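Local coordinates for deseasin MCP-01 (Pseudoalteromonas sp., PDB 3VV3), which degrades collagen as a bacterial serine protease of the subtilisin family, hydrolysing peptide bonds, at residues K151-M156 with I194-A199; G158-N161 with L166-L169. All coordinates share one frame; numbering follows the deposited sequence.

Contact 1: residues K151-M156 with I194-A199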
ATOM      1  N   LYS A 151      10.599   8.853  18.052  1.00  5.87           N
ATOM      2  CA  LYS A 151      10.928   7.938  19.138  1.00  6.17           C
ATOM      3  C   LYS A 151      11.732   6.754  18.607  1.00  5.33           C
ATOM      4  O   LYS A 151      12.676   6.301  19.251  1.00  4.12           O
ATOM      5  CB  LYS A 151       9.672   7.445  19.864  1.00  8.00           C
ATOM      6  CG  LYS A 151       8.998   8.510  20.709  1.00  9.42           C
ATOM      7  CD  LYS A 151       7.666   8.020  21.292  1.00 14.56           C
ATOM      8  CE  LYS A 151       7.856   7.026  22.421  1.00 13.57           C
ATOM      9  NZ  LYS A 151       6.528   6.645  23.014  1.00 11.85           N
ATOM     10  N   CYS A 152      11.355   6.257  17.433  1.00  3.80           N
ATOM     11  CA  CYS A 152      12.078   5.152  16.802  1.00  4.28           C
ATOM     12  C   CYS A 152      13.504   5.531  16.440  1.00  5.05           C
ATOM     13  O   CYS A 152      14.444   4.792  16.732  1.00  4.87           O
ATOM     14  CB  CYS A 152      11.340   4.664  15.550  1.00  3.91           C
ATOM     15  SG  CYS A 152       9.873   3.676  15.939  1.00  7.12           S
ATOM     16  N   ILE A 153      13.665   6.673  15.785  1.00  4.14           N
ATOM     17  CA  ILE A 153      15.002   7.117  15.399  1.00  5.23           C
ATOM     18  C   ILE A 153      15.888   7.320  16.630  1.00  4.48           C
ATOM     19  O   ILE A 153      17.014   6.832  16.675  1.00  3.40           O
ATOM     20  CB  ILE A 153      14.953   8.387  14.524  1.00  4.57           C
ATOM     21  CG1 ILE A 153      14.162   8.098  13.244  1.00  3.85           C
ATOM     22  CG2 ILE A 153      16.372   8.872  14.201  1.00  5.57           C
ATOM     23  CD1 ILE A 153      13.703   9.337  12.495  1.00  4.93           C
ATOM     24  N   ASP A 154      15.359   8.006  17.638  1.00  5.17           N
ATOM     25  CA  ASP A 154      16.096   8.201  18.884  1.00  8.12           C
ATOM     26  C   ASP A 154      16.493   6.861  19.515  1.00  5.61           C
ATOM     27  O   ASP A 154      17.601   6.715  20.041  1.00  5.76           O
ATOM     28  CB  ASP A 154      15.261   9.008  19.884  1.00  8.46           C
ATOM     29  CG  ASP A 154      15.093  10.470  19.480  1.00 10.44           C
ATOM     30  OD1 ASP A 154      15.712  10.921  18.491  1.00  9.22           O
ATOM     31  OD2 ASP A 154      14.327  11.176  20.175  1.00 12.97           O
ATOM     32  N   TYR A 155      15.583   5.890  19.481  1.00  4.39           N
ATOM     33  CA  TYR A 155      15.864   4.569  20.059  1.00  4.80           C
ATOM     34  C   TYR A 155      17.031   3.903  19.347  1.00  4.99           C
ATOM     35  O   TYR A 155      17.949   3.378  19.983  1.00  5.46           O
ATOM     36  CB  TYR A 155      14.627   3.668  19.971  1.00  5.93           C
ATOM     37  CG  TYR A 155      14.849   2.211  20.336  1.00  4.02           C
ATOM     38  CD1 TYR A 155      14.920   1.810  21.668  1.00  6.00           C
ATOM     39  CD2 TYR A 155      14.932   1.226  19.351  1.00  7.46           C
ATOM     40  CE1 TYR A 155      15.110   0.474  22.012  1.00  7.31           C
ATOM     41  CE2 TYR A 155      15.116  -0.121  19.691  1.00  6.20           C
ATOM     42  CZ  TYR A 155      15.201  -0.482  21.023  1.00  6.22           C
ATOM     43  OH  TYR A 155      15.372  -1.803  21.370  1.00  5.60           O
ATOM     44  N   MET A 156      16.988   3.929  18.020  1.00  4.77           N
ATOM     45  CA  MET A 156      18.038   3.324  17.209  1.00  5.09           C
ATOM     46  C   MET A 156      19.375   4.029  17.425  1.00  7.07           C
ATOM     47  O   MET A 156      20.425   3.379  17.512  1.00  6.20           O
ATOM     48  CB  MET A 156      17.645   3.368  15.719  1.00  5.21           C
ATOM     49  CG  MET A 156      16.363   2.592  15.394  1.00  7.23           C
ATOM     50  SD  MET A 156      16.601   0.799  15.464  1.00  7.70           S
ATOM     51  CE  MET A 156      14.958   0.242  15.005  1.00  8.11           C
ATOM     52  N   ILE A 194      24.946   6.854  11.080  1.00  4.77           N
ATOM     53  CA  ILE A 194      23.852   6.016  10.601  1.00  3.81           C
ATOM     54  C   ILE A 194      23.341   6.523   9.254  1.00  5.21           C
ATOM     55  O   ILE A 194      23.150   7.722   9.062  1.00  6.89           O
ATOM     56  CB  ILE A 194      22.701   5.996  11.624  1.00  4.47           C
ATOM     57  CG1 ILE A 194      23.202   5.407  12.946  1.00  5.90           C
ATOM     58  CG2 ILE A 194      21.498   5.197  11.089  1.00  4.74           C
ATOM     59  CD1 ILE A 194      22.179   5.467  14.081  1.00  5.60           C
ATOM     60  N   LEU A 195      23.138   5.591   8.329  1.00  5.40           N
ATOM     61  CA  LEU A 195      22.596   5.900   7.014  1.00  6.09           C
ATOM     62  C   LEU A 195      21.084   5.748   7.076  1.00  4.21           C
ATOM     63  O   LEU A 195      20.586   4.719   7.521  1.00  5.21           O
ATOM     64  CB  LEU A 195      23.165   4.920   5.988  1.00  4.35           C
ATOM     65  CG  LEU A 195      22.698   5.049   4.539  1.00  5.77           C
ATOM     66  CD1 LEU A 195      23.357   6.257   3.895  1.00  6.42           C
ATOM     67  CD2 LEU A 195      23.047   3.773   3.778  1.00  6.52           C
ATOM     68  N   PHE A 196      20.362   6.772   6.620  1.00  4.23           N
ATOM     69  CA  PHE A 196      18.906   6.838   6.745  1.00  5.38           C
ATOM     70  C   PHE A 196      18.326   6.624   5.357  1.00  4.61           C
ATOM     71  O   PHE A 196      18.262   7.561   4.564  1.00  3.84           O
ATOM     72  CB  PHE A 196      18.499   8.227   7.281  1.00  5.47           C
ATOM     73  CG  PHE A 196      17.028   8.362   7.644  1.00  5.25           C
ATOM     74  CD1 PHE A 196      16.074   8.607   6.667  1.00  5.27           C
ATOM     75  CD2 PHE A 196      16.618   8.272   8.971  1.00  7.06           C
ATOM     76  CE1 PHE A 196      14.729   8.746   7.005  1.00  5.70           C
ATOM     77  CE2 PHE A 196      15.276   8.403   9.316  1.00  7.29           C
ATOM     78  CZ  PHE A 196      14.334   8.639   8.333  1.00  6.92           C
ATOM     79  N   VAL A 197      17.925   5.390   5.058  1.00  5.31           N
ATOM     80  CA  VAL A 197      17.397   5.068   3.734  1.00  3.91           C
ATOM     81  C   VAL A 197      15.893   5.314   3.719  1.00  5.34           C
ATOM     82  O   VAL A 197      15.193   4.898   4.637  1.00  4.72           O
ATOM     83  CB  VAL A 197      17.684   3.606   3.367  1.00  4.36           C
ATOM     84  CG1 VAL A 197      17.402   3.366   1.889  1.00  4.59           C
ATOM     85  CG2 VAL A 197      19.135   3.262   3.701  1.00  5.70           C
ATOM     86  N   ALA A 198      15.395   5.993   2.688  1.00  3.85           N
ATOM     87  CA  ALA A 198      13.999   6.434   2.685  1.00  6.27           C
ATOM     88  C   ALA A 198      13.354   6.267   1.315  1.00  6.89           C
ATOM     89  O   ALA A 198      14.008   6.456   0.297  1.00  8.39           O
ATOM     90  CB  ALA A 198      13.904   7.896   3.130  1.00  8.10           C
ATOM     91  N   ALA A 199      12.069   5.930   1.309  1.00  6.05           N
ATOM     92  CA  ALA A 199      11.331   5.659   0.080  1.00  5.12           C
ATOM     93  C   ALA A 199      10.887   6.958  -0.577  1.00  5.03           C
ATOM     94  O   ALA A 199      10.452   7.885   0.110  1.00  5.88           O
ATOM     95  CB  ALA A 199      10.117   4.813   0.397  1.00  6.67           C
TER

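Contact 2: residues G158-N161 with L166-L169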
ATOM      1  N   GLY A 158      20.225   5.619  20.085  1.00  5.33           N
ATOM      2  CA  GLY A 158      20.614   5.168  21.416  1.00  6.25           C
ATOM      3  C   GLY A 158      21.368   3.843  21.378  1.00  7.75           C
ATOM      4  O   GLY A 158      22.405   3.684  22.028  1.00  6.45           O
ATOM      5  N   LEU A 159      20.860   2.883  20.612  1.00  4.66           N
ATOM      6  CA  LEU A 159      21.527   1.584  20.517  1.00  5.58           C
ATOM      7  C   LEU A 159      22.942   1.750  19.949  1.00  6.56           C
ATOM      8  O   LEU A 159      23.918   1.204  20.483  1.00  5.84           O
ATOM      9  CB  LEU A 159      20.716   0.617  19.650  1.00  5.01           C
ATOM     10  CG  LEU A 159      19.369   0.124  20.184  1.00  5.94           C
ATOM     11  CD1 LEU A 159      18.713  -0.824  19.165  1.00  4.78           C
ATOM     12  CD2 LEU A 159      19.547  -0.585  21.523  1.00  7.31           C
ATOM     13  N   LYS A 160      23.042   2.514  18.870  1.00  3.95           N
ATOM     14  CA  LYS A 160      24.315   2.742  18.201  1.00  4.91           C
ATOM     15  C   LYS A 160      25.299   3.440  19.147  1.00  8.04           C
ATOM     16  O   LYS A 160      26.456   3.033  19.259  1.00  6.50           O
ATOM     17  CB  LYS A 160      24.099   3.559  16.917  1.00  4.48           C
ATOM     18  CG  LYS A 160      25.383   4.094  16.259  1.00  5.41           C
ATOM     19  CD  LYS A 160      26.307   2.961  15.847  1.00  6.55           C
ATOM     20  CE  LYS A 160      27.520   3.464  15.074  1.00  5.62           C
ATOM     21  NZ  LYS A 160      28.339   4.438  15.870  1.00  6.90           N
ATOM     22  N   ASN A 161      24.846   4.492  19.823  1.00  5.24           N
ATOM     23  CA  ASN A 161      25.717   5.204  20.757  1.00  6.15           C
ATOM     24  C   ASN A 161      26.221   4.280  21.869  1.00  7.30           C
ATOM     25  O   ASN A 161      27.340   4.446  22.356  1.00  6.92           O
ATOM     26  CB  ASN A 161      25.002   6.412  21.372  1.00  6.66           C
ATOM     27  CG  ASN A 161      24.790   7.542  20.382  1.00  7.49           C
ATOM     28  OD1 ASN A 161      25.376   7.570  19.293  1.00  6.83           O
ATOM     29  ND2 ASN A 161      23.943   8.496  20.766  1.00  8.35           N
ATOM     30  N   LEU A 166      24.958  -0.693  14.656  1.00  6.09           N
ATOM     31  CA  LEU A 166      23.788  -0.336  13.866  1.00  5.96           C
ATOM     32  C   LEU A 166      24.066   0.945  13.084  1.00  4.85           C
ATOM     33  O   LEU A 166      24.132   2.030  13.665  1.00  5.71           O
ATOM     34  CB  LEU A 166      22.610  -0.134  14.825  1.00  5.28           C
ATOM     35  CG  LEU A 166      21.199   0.077  14.276  1.00  7.10           C
ATOM     36  CD1 LEU A 166      20.229  -0.011  15.444  1.00  7.14           C
ATOM     37  CD2 LEU A 166      21.063   1.432  13.586  1.00  9.38           C
ATOM     38  N   ARG A 167      24.237   0.821  11.766  1.00  5.21           N
ATOM     39  CA  ARG A 167      24.581   1.966  10.930  1.00  5.57           C
ATOM     40  C   ARG A 167      23.654   2.154   9.738  1.00  4.52           C
ATOM     41  O   ARG A 167      23.935   2.971   8.861  1.00  6.10           O
ATOM     42  CB  ARG A 167      26.035   1.863  10.444  1.00  5.83           C
ATOM     43  CG  ARG A 167      27.046   1.944  11.593  1.00  6.35           C
ATOM     44  CD  ARG A 167      28.449   2.153  11.058  1.00  8.05           C
ATOM     45  NE  ARG A 167      28.496   3.325  10.192  1.00  6.47           N
ATOM     46  CZ  ARG A 167      29.460   3.567   9.310  1.00 10.58           C
ATOM     47  NH1 ARG A 167      30.477   2.721   9.177  1.00  7.76           N
ATOM     48  NH2 ARG A 167      29.398   4.654   8.556  1.00  7.35           N
ATOM     49  N   VAL A 168      22.553   1.403   9.711  1.00  4.52           N
ATOM     50  CA  VAL A 168      21.590   1.503   8.611  1.00  3.44           C
ATOM     51  C   VAL A 168      20.172   1.481   9.152  1.00  3.50           C
ATOM     52  O   VAL A 168      19.822   0.611   9.952  1.00  4.14           O
ATOM     53  CB  VAL A 168      21.732   0.342   7.598  1.00  5.30           C
ATOM     54  CG1 VAL A 168      20.691   0.500   6.475  1.00  3.76           C
ATOM     55  CG2 VAL A 168      23.149   0.277   7.020  1.00  7.48           C
ATOM     56  N   LEU A 169      19.366   2.453   8.728  1.00  3.75           N
ATOM     57  CA  LEU A 169      17.945   2.475   9.053  1.00  3.89           C
ATOM     58  C   LEU A 169      17.125   2.389   7.780  1.00  3.14           C
ATOM     59  O   LEU A 169      17.393   3.098   6.801  1.00  6.53           O
ATOM     60  CB  LEU A 169      17.567   3.756   9.798  1.00  5.00           C
ATOM     61  CG  LEU A 169      18.190   3.902  11.176  1.00  3.66           C
ATOM     62  CD1 LEU A 169      17.821   5.266  11.753  1.00  5.39           C
ATOM     63  CD2 LEU A 169      17.711   2.758  12.070  1.00  7.15           C
TER

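Contact 1: residues K151-M156 with I194-A199
Ile-153 and Phe-196 meet where helix 146-161 lies against the central parallel sheet of the subtilisin alpha/beta fold, and the pair illustrates how a helix can rest on a sheet through a few well-placed apolar groups. The backbones stay well apart, with 9.5 Å between Ile-153 CA and Phe-196 CA and 9.2 Å between Met-156 CA and Ile-194 CA, so side chains must bridge the gap. On the helix, Ile-153 and Met-156, three residues apart, face the sheet; on the strand side, Ile-194 and Phe-196 alternate with residues of the other face. The closest approach is made by the terminal methyl of the isoleucine, with Ile-153 CD1 lying 3.7 Å from Phe-196 CE2. This methyl comes to the edge of the ring, near its plane, and not over a face, while Ile-153 CG1 stands a little farther from the same ring carbon. The bond from CA to CB of Phe-196 points neither at the helix nor away from it, but with CG anti to the backbone N (chi1 -172°) the ring swings nearer to present its CE2 edge, and the two side chains cross at about a right angle. One helical turn beyond Ile-153 it is the main chain that is met: Ile-194 CD1 ends 4.4 Å from Met-156 O. The Met-156 side chain sets off toward the strand, then folds away at chi2 (-72°) to pack on Leu-166 and Leu-169. The interface is small, 113 Å² in all, and buried. Helix 180-191 closes in beside it, touching Ile-153 through Leu-182 and Ala-185 and Phe-196 through Ile-186, whereas Leu-195 and Val-197 face helix 269-284 on the opposite side of strand 195-199; another flank of helix 146-161 is tied to strand 131-136 by the disulfide between Cys-152 and Cys-135.

Contact 2: residues G158-N161 with L166-L169
Lys-160 and Leu-166 bring the last turn of helix 146-161 and the following strand together, their CA atoms 5.3 Å apart, close enough for the lysine's aliphatic chain to lie against the strand backbone. The Lys-160 methylenes line up along one carbonyl: Lys-160 CD sits 3.2 Å from Leu-166 O, and CG and CB of the same lysine are only slightly farther from that oxygen. Leu-166 O is thus buried under hydrocarbon and has no polar partner in the model. A bend at chi2 (61°) turns the lysine chain along the strand, so that Lys-160 CE comes to rest 3.8 Å from Arg-167 CG. This is the second half of a beta-alpha-beta crossover, in which the chain passes from strand 131-136 through helix 146-161, and a four-residue connection returns it to the sheet as strand 166-171, with strand 45-50 lying between the two. One residue earlier on the helix, Leu-159 meets Leu-166 methyl to methyl, CD1 to CD1 at 4.1 Å, and both leucines also pack on Val-133 of the preceding strand. The two cationic ends do not touch, Lys-160 NZ and Arg-167 NE being 5.8 Å apart. Arg-167 NE bonds to Asp-193 O and NH1 to Leu-290 O, while Lys-160 NZ, turned by a second bend at chi4 (59°), makes a weak bond to Ala-192 O.

Contacts 1 and 2 share helix 146-161 and reach adjacent strands of one parallel sheet, their centres about 8 Å apart. Along the chain contact 2 is nested inside the loop that contact 1 closes: the helix runs first past strand 195-199, then ends beside strand 166-171, and the chain returns through helix 180-191. The strands join directly, with Leu-195 N 2.8 Å from Arg-167 O and Leu-195 O equally close to Leu-169 N, both probable hydrogen bonds. Ile-194 of contact 1 packs on Leu-169 of contact 2, so the apolar side chains of the two contacts are continuous. Together they seat one helix on the sheet whose strand 45-50, beside 166-171, carries the probable catalytic aspartate.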